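D-xylonate dehydratase (Caulobacter crescentus, PDB 5OYN) catalyses the dehydration of D-xylonate to 2-dehydro-3-deoxy-D-arabinonate in D-xylose degradation, and acts on D-gluconate too, using a [2Fe-2S] cluster and magnesium. Local coordinates at residues A[426-438]-A[449-461]. Sequence-based numbering, arbitrary orientation.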
loop_
_atom_site.group_PDB
_atom_site.type_symbol
_atom_site.label_atom_id
_atom_site.label_comp_id
_atom_site.label_asym_id
_atom_site.label_seq_id
_atom_site.Cartn_x
_atom_site.Cartn_y
_atom_site.Cartn_z
ATOM N N VAL A 426 4.074 22.911 53.540
ATOM C CA VAL A 426 2.969 22.420 54.347
ATOM C C VAL A 426 1.846 23.428 54.228
ATOM O O VAL A 426 2.082 24.642 54.221
ATOM C CB VAL A 426 3.377 22.234 55.821
ATOM C CG1 VAL A 426 4.068 20.943 56.018
ATOM C CG2 VAL A 426 4.348 23.270 56.155
ATOM N N PHE A 427 0.631 22.918 54.109
ATOM C CA PHE A 427 -0.555 23.748 53.999
ATOM C C PHE A 427 -1.728 22.844 54.309
ATOM O O PHE A 427 -1.629 21.614 54.223
ATOM C CB PHE A 427 -0.702 24.402 52.605
ATOM C CG PHE A 427 -1.072 23.428 51.485
ATOM C CD1 PHE A 427 -0.103 22.651 50.862
ATOM C CD2 PHE A 427 -2.386 23.307 51.048
ATOM C CE1 PHE A 427 -0.438 21.771 49.846
ATOM C CE2 PHE A 427 -2.727 22.413 50.023
ATOM C CZ PHE A 427 -1.751 21.649 49.429
ATOM N N GLU A 428 -2.830 23.470 54.689
ATOM C CA GLU A 428 -4.068 22.763 54.948
ATOM C C GLU A 428 -5.140 23.334 54.039
ATOM O O GLU A 428 -5.170 24.547 53.794
ATOM C CB GLU A 428 -4.468 22.886 56.425
ATOM C CG GLU A 428 -3.377 22.389 57.381
ATOM C CD GLU A 428 -3.802 22.402 58.845
ATOM O OE1 GLU A 428 -4.354 23.435 59.295
ATOM O OE2 GLU A 428 -3.576 21.377 59.537
ATOM N N ALA A 429 -6.005 22.459 53.524
ATOM C CA ALA A 429 -7.074 22.884 52.634
ATOM C C ALA A 429 -8.357 22.129 52.958
ATOM O O ALA A 429 -8.356 21.113 53.663
ATOM C CB ALA A 429 -6.693 22.691 51.163
ATOM N N ARG A 430 -9.457 22.645 52.417
ATOM C CA ARG A 430 -10.794 22.124 52.666
ATOM C C ARG A 430 -11.225 21.258 51.489
ATOM O O ARG A 430 -11.281 21.734 50.350
ATOM C CB ARG A 430 -11.776 23.275 52.874
ATOM C CG ARG A 430 -13.206 22.833 53.081
ATOM C CD ARG A 430 -13.993 23.963 53.656
ATOM N NE ARG A 430 -14.365 24.936 52.642
ATOM C CZ ARG A 430 -15.457 24.816 51.895
ATOM N NH1 ARG A 430 -16.259 23.756 52.062
ATOM N NH2 ARG A 430 -15.744 25.749 50.985
ATOM N N ALA A 431 -11.554 20.000 51.764
ATOM C CA ALA A 431 -11.849 19.058 50.695
ATOM C C ALA A 431 -13.184 19.378 50.022
ATOM O O ALA A 431 -14.188 19.630 50.691
ATOM C CB ALA A 431 -11.859 17.633 51.245
ATOM N N ILE A 432 -13.187 19.372 48.690
ATOM C CA ILE A 432 -14.403 19.398 47.875
ATOM C C ILE A 432 -14.408 18.094 47.089
ATOM O O ILE A 432 -13.662 17.950 46.112
ATOM C CB ILE A 432 -14.456 20.608 46.939
ATOM C CG1 ILE A 432 -13.995 21.873 47.676
ATOM C CG2 ILE A 432 -15.853 20.758 46.347
ATOM C CD1 ILE A 432 -15.043 22.480 48.588
ATOM N N VAL A 433 -15.240 17.140 47.510
ATOM C CA VAL A 433 -15.190 15.767 47.017
ATOM C C VAL A 433 -16.230 15.563 45.924
ATOM O O VAL A 433 -17.377 16.018 46.041
ATOM C CB VAL A 433 -15.401 14.769 48.169
ATOM C CG1 VAL A 433 -15.314 13.326 47.667
ATOM C CG2 VAL A 433 -14.380 15.027 49.253
ATOM N N PHE A 434 -15.827 14.866 44.858
ATOM C CA PHE A 434 -16.702 14.539 43.742
ATOM C C PHE A 434 -16.627 13.050 43.460
ATOM O O PHE A 434 -15.557 12.440 43.564
ATOM C CB PHE A 434 -16.320 15.308 42.496
ATOM C CG PHE A 434 -16.296 16.780 42.687
ATOM C CD1 PHE A 434 -17.479 17.509 42.689
ATOM C CD2 PHE A 434 -15.097 17.445 42.860
ATOM C CE1 PHE A 434 -17.468 18.887 42.865
ATOM C CE2 PHE A 434 -15.076 18.821 43.032
ATOM C CZ PHE A 434 -16.265 19.544 43.034
ATOM N N ASP A 435 -17.762 12.465 43.096
ATOM C CA ASP A 435 -17.817 11.031 42.833
ATOM C C ASP A 435 -17.834 10.826 41.322
ATOM O O ASP A 435 -18.876 10.635 40.691
ATOM C CB ASP A 435 -19.019 10.400 43.528
ATOM C CG ASP A 435 -18.709 9.997 44.966
ATOM O OD1 ASP A 435 -18.129 8.903 45.171
ATOM O OD2 ASP A 435 -19.031 10.792 45.885
ATOM N N GLY A 436 -16.640 10.871 40.738
ATOM C CA GLY A 436 -16.472 10.699 39.309
ATOM C C GLY A 436 -16.402 12.023 38.575
ATOM O O GLY A 436 -16.528 13.112 39.147
ATOM N N SER A 437 -16.188 11.905 37.261
ATOM C CA SER A 437 -16.029 13.086 36.421
ATOM C C SER A 437 -17.357 13.803 36.229
ATOM O O SER A 437 -17.431 15.034 36.346
ATOM C CB SER A 437 -15.428 12.690 35.069
ATOM O OG SER A 437 -15.019 13.833 34.329
ATOM N N ASP A 438 -18.418 13.049 35.924
ATOM C CA ASP A 438 -19.711 13.680 35.695
ATOM C C ASP A 438 -20.116 14.508 36.901
ATOM O O ASP A 438 -20.521 15.672 36.767
ATOM C CB ASP A 438 -20.766 12.625 35.374
ATOM C CG ASP A 438 -22.134 13.235 35.060
ATOM O OD1 ASP A 438 -22.201 14.286 34.374
ATOM O OD2 ASP A 438 -23.148 12.649 35.504
ATOM N N LEU A 449 -21.477 25.311 47.449
ATOM C CA LEU A 449 -20.284 24.743 48.061
ATOM C C LEU A 449 -19.286 25.794 48.518
ATOM O O LEU A 449 -18.326 25.437 49.211
ATOM C CB LEU A 449 -19.599 23.766 47.102
ATOM C CG LEU A 449 -20.564 22.715 46.579
ATOM C CD1 LEU A 449 -20.026 22.142 45.291
ATOM C CD2 LEU A 449 -20.779 21.631 47.630
ATOM N N GLU A 450 -19.497 27.062 48.167
ATOM C CA GLU A 450 -18.639 28.160 48.605
ATOM C C GLU A 450 -17.160 27.802 48.530
ATOM O O GLU A 450 -16.494 27.640 49.561
ATOM C CB GLU A 450 -19.002 28.587 50.027
ATOM C CG GLU A 450 -20.115 29.617 50.084
ATOM C CD GLU A 450 -20.539 29.938 51.502
ATOM O OE1 GLU A 450 -20.145 29.188 52.427
ATOM O OE2 GLU A 450 -21.269 30.939 51.688
ATOM N N ILE A 451 -16.649 27.676 47.311
ATOM C CA ILE A 451 -15.264 27.296 47.058
ATOM C C ILE A 451 -14.407 28.555 47.038
ATOM O O ILE A 451 -14.838 29.609 46.555
ATOM C CB ILE A 451 -15.162 26.508 45.735
ATOM C CG1 ILE A 451 -16.198 25.375 45.712
ATOM C CG2 ILE A 451 -13.760 25.956 45.535
ATOM C CD1 ILE A 451 -15.921 24.281 44.686
ATOM N N ASP A 452 -13.201 28.463 47.589
ATOM C CA ASP A 452 -12.276 29.592 47.562
ATOM C C ASP A 452 -10.854 29.050 47.508
ATOM O O ASP A 452 -10.635 27.838 47.430
ATOM C CB ASP A 452 -12.490 30.532 48.758
ATOM C CG ASP A 452 -12.407 29.818 50.124
ATOM O OD1 ASP A 452 -11.733 28.763 50.252
ATOM O OD2 ASP A 452 -13.024 30.333 51.088
ATOM N N GLU A 453 -9.886 29.963 47.595
ATOM C CA GLU A 453 -8.488 29.639 47.338
ATOM C C GLU A 453 -7.914 28.576 48.271
ATOM O O GLU A 453 -6.852 28.022 47.970
ATOM C CB GLU A 453 -7.667 30.917 47.432
ATOM C CG GLU A 453 -8.535 32.140 47.239
ATOM C CD GLU A 453 -7.786 33.421 47.505
ATOM O OE1 GLU A 453 -8.137 34.456 46.886
ATOM O OE2 GLU A 453 -6.839 33.383 48.325
ATOM N N ARG A 454 -8.571 28.265 49.388
ATOM C CA ARG A 454 -8.010 27.319 50.346
ATOM C C ARG A 454 -8.724 25.969 50.323
ATOM O O ARG A 454 -8.670 25.225 51.308
ATOM C CB ARG A 454 -8.019 27.911 51.759
ATOM C CG ARG A 454 -7.706 29.409 51.824
ATOM C CD ARG A 454 -6.265 29.732 51.454
ATOM N NE ARG A 454 -5.318 28.733 51.951
ATOM C CZ ARG A 454 -3.995 28.827 51.814
ATOM N NH1 ARG A 454 -3.459 29.885 51.205
ATOM N NH2 ARG A 454 -3.204 27.866 52.285
ATOM N N CYS A 455 -9.368 25.626 49.211
ATOM C CA CYS A 455 -9.966 24.310 49.032
ATOM C C CYS A 455 -9.015 23.393 48.268
ATOM O O CYS A 455 -8.018 23.828 47.689
ATOM C CB CYS A 455 -11.311 24.423 48.308
ATOM S SG CYS A 455 -12.374 25.737 48.982
ATOM N N ILE A 456 -9.325 22.098 48.294
ATOM C CA ILE A 456 -8.604 21.095 47.516
ATOM C C ILE A 456 -9.635 20.196 46.837
ATOM O O ILE A 456 -10.474 19.582 47.509
ATOM C CB ILE A 456 -7.623 20.276 48.380
ATOM C CG1 ILE A 456 -7.074 19.088 47.590
ATOM C CG2 ILE A 456 -8.275 19.810 49.688
ATOM C CD1 ILE A 456 -5.850 18.474 48.204
ATOM N N LEU A 457 -9.584 20.127 45.507
ATOM C CA LEU A 457 -10.578 19.373 44.757
ATOM C C LEU A 457 -10.209 17.896 44.725
ATOM O O LEU A 457 -9.077 17.525 44.395
ATOM C CB LEU A 457 -10.721 19.938 43.348
ATOM C CG LEU A 457 -10.929 21.462 43.344
ATOM C CD1 LEU A 457 -10.734 22.040 41.948
ATOM C CD2 LEU A 457 -12.297 21.852 43.911
ATOM N N VAL A 458 -11.162 17.058 45.103
ATOM C CA VAL A 458 -10.927 15.640 45.307
ATOM C C VAL A 458 -11.923 14.880 44.451
ATOM O O VAL A 458 -13.107 15.238 44.397
ATOM C CB VAL A 458 -11.062 15.240 46.798
ATOM C CG1 VAL A 458 -10.966 13.729 46.972
ATOM C CG2 VAL A 458 -9.999 15.920 47.635
ATOM N N ILE A 459 -11.444 13.840 43.774
ATOM C CA ILE A 459 -12.279 12.999 42.934
ATOM C C ILE A 459 -12.004 11.552 43.307
ATOM O O ILE A 459 -10.854 11.180 43.561
ATOM C CB ILE A 459 -12.016 13.264 41.432
ATOM C CG1 ILE A 459 -12.933 12.406 40.557
ATOM C CG2 ILE A 459 -10.550 13.037 41.086
ATOM C CD1 ILE A 459 -13.227 13.026 39.210
ATOM N N ARG A 460 -13.062 10.742 43.366
ATOM C CA ARG A 460 -12.943 9.348 43.772
ATOM C C ARG A 460 -13.821 8.477 42.884
ATOM O O ARG A 460 -14.763 8.953 42.244
ATOM C CB ARG A 460 -13.326 9.142 45.249
ATOM C CG ARG A 460 -14.756 9.559 45.582
ATOM C CD ARG A 460 -15.390 8.688 46.668
ATOM N NE ARG A 460 -16.582 9.345 47.209
ATOM C CZ ARG A 460 -16.636 9.956 48.390
ATOM N NH1 ARG A 460 -15.569 9.984 49.174
ATOM N NH2 ARG A 460 -17.761 10.540 48.788
ATOM N N GLY A 461 -13.508 7.183 42.876
ATOM C CA GLY A 461 -14.163 6.233 42.006
ATOM C C GLY A 461 -13.556 6.116 40.627
ATOM O O GLY A 461 -14.168 5.492 39.744
#
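Arg430 and Cys455 open the paired part of two parallel strands, 426-435 and 455-460, which with helix 436-443 between them form a beta-alpha-beta unit of the C-terminal family region. The register advances one residue for one, through Ile432 opposite Leu457 to Phe434 opposite Ile459, and the segment axes run at 43° to each other.

Six backbone hydrogen bonds support this assignment. Arg430, Ile432 and Phe434 each give N-H to one neighbour and C=O to another on strand 455-460 or just before it: Arg430 N binds Arg454 O at 2.9 Å, for example, and Arg430 O accepts from Ile456 N. On its other edge strand 426-435 bonds to strand 528-532, so it lies inside a mixed sheet.

Apolar contacts occupy both faces. On one, Ile432 and Leu457 project as neighbours, with Ile432 CB 3.9 Å from Leu457 CD2; CG1 of Ile432 meets Cys455 CB and its CG2 meets Ile451 CD1. On the other, Val433 sits beside Val458. Just before the paired part, Ala429 CB is 3.6 Å from Ile456 CG2.

Polar side chains work near both ends of the pairing. The Arg430 chain, bent at its third torsion, brings NH2 to Leu449 O at 3.1 Å, an essentially straight bond (179°) in the guanidinium plane, tying the loop ahead of strand 455-460 to its partner. Cys455 SG accepts from Asp452 N at 3.2 Å across the type I turn.

At the far end Arg460 and Asp435 form a salt bridge carried by two hydrogen bonds, with carboxylate and guanidinium planes 47° apart: NE of Arg460 reaches OD1 of Asp435 at 2.6 Å and NH2 reaches OD2 at 3.2 Å. Arg460 NH1 also binds Leu520 O and Leu523 O, while Val433 CG1 rests over one guanidinium face, 3.7 Å from NH1 of Arg460.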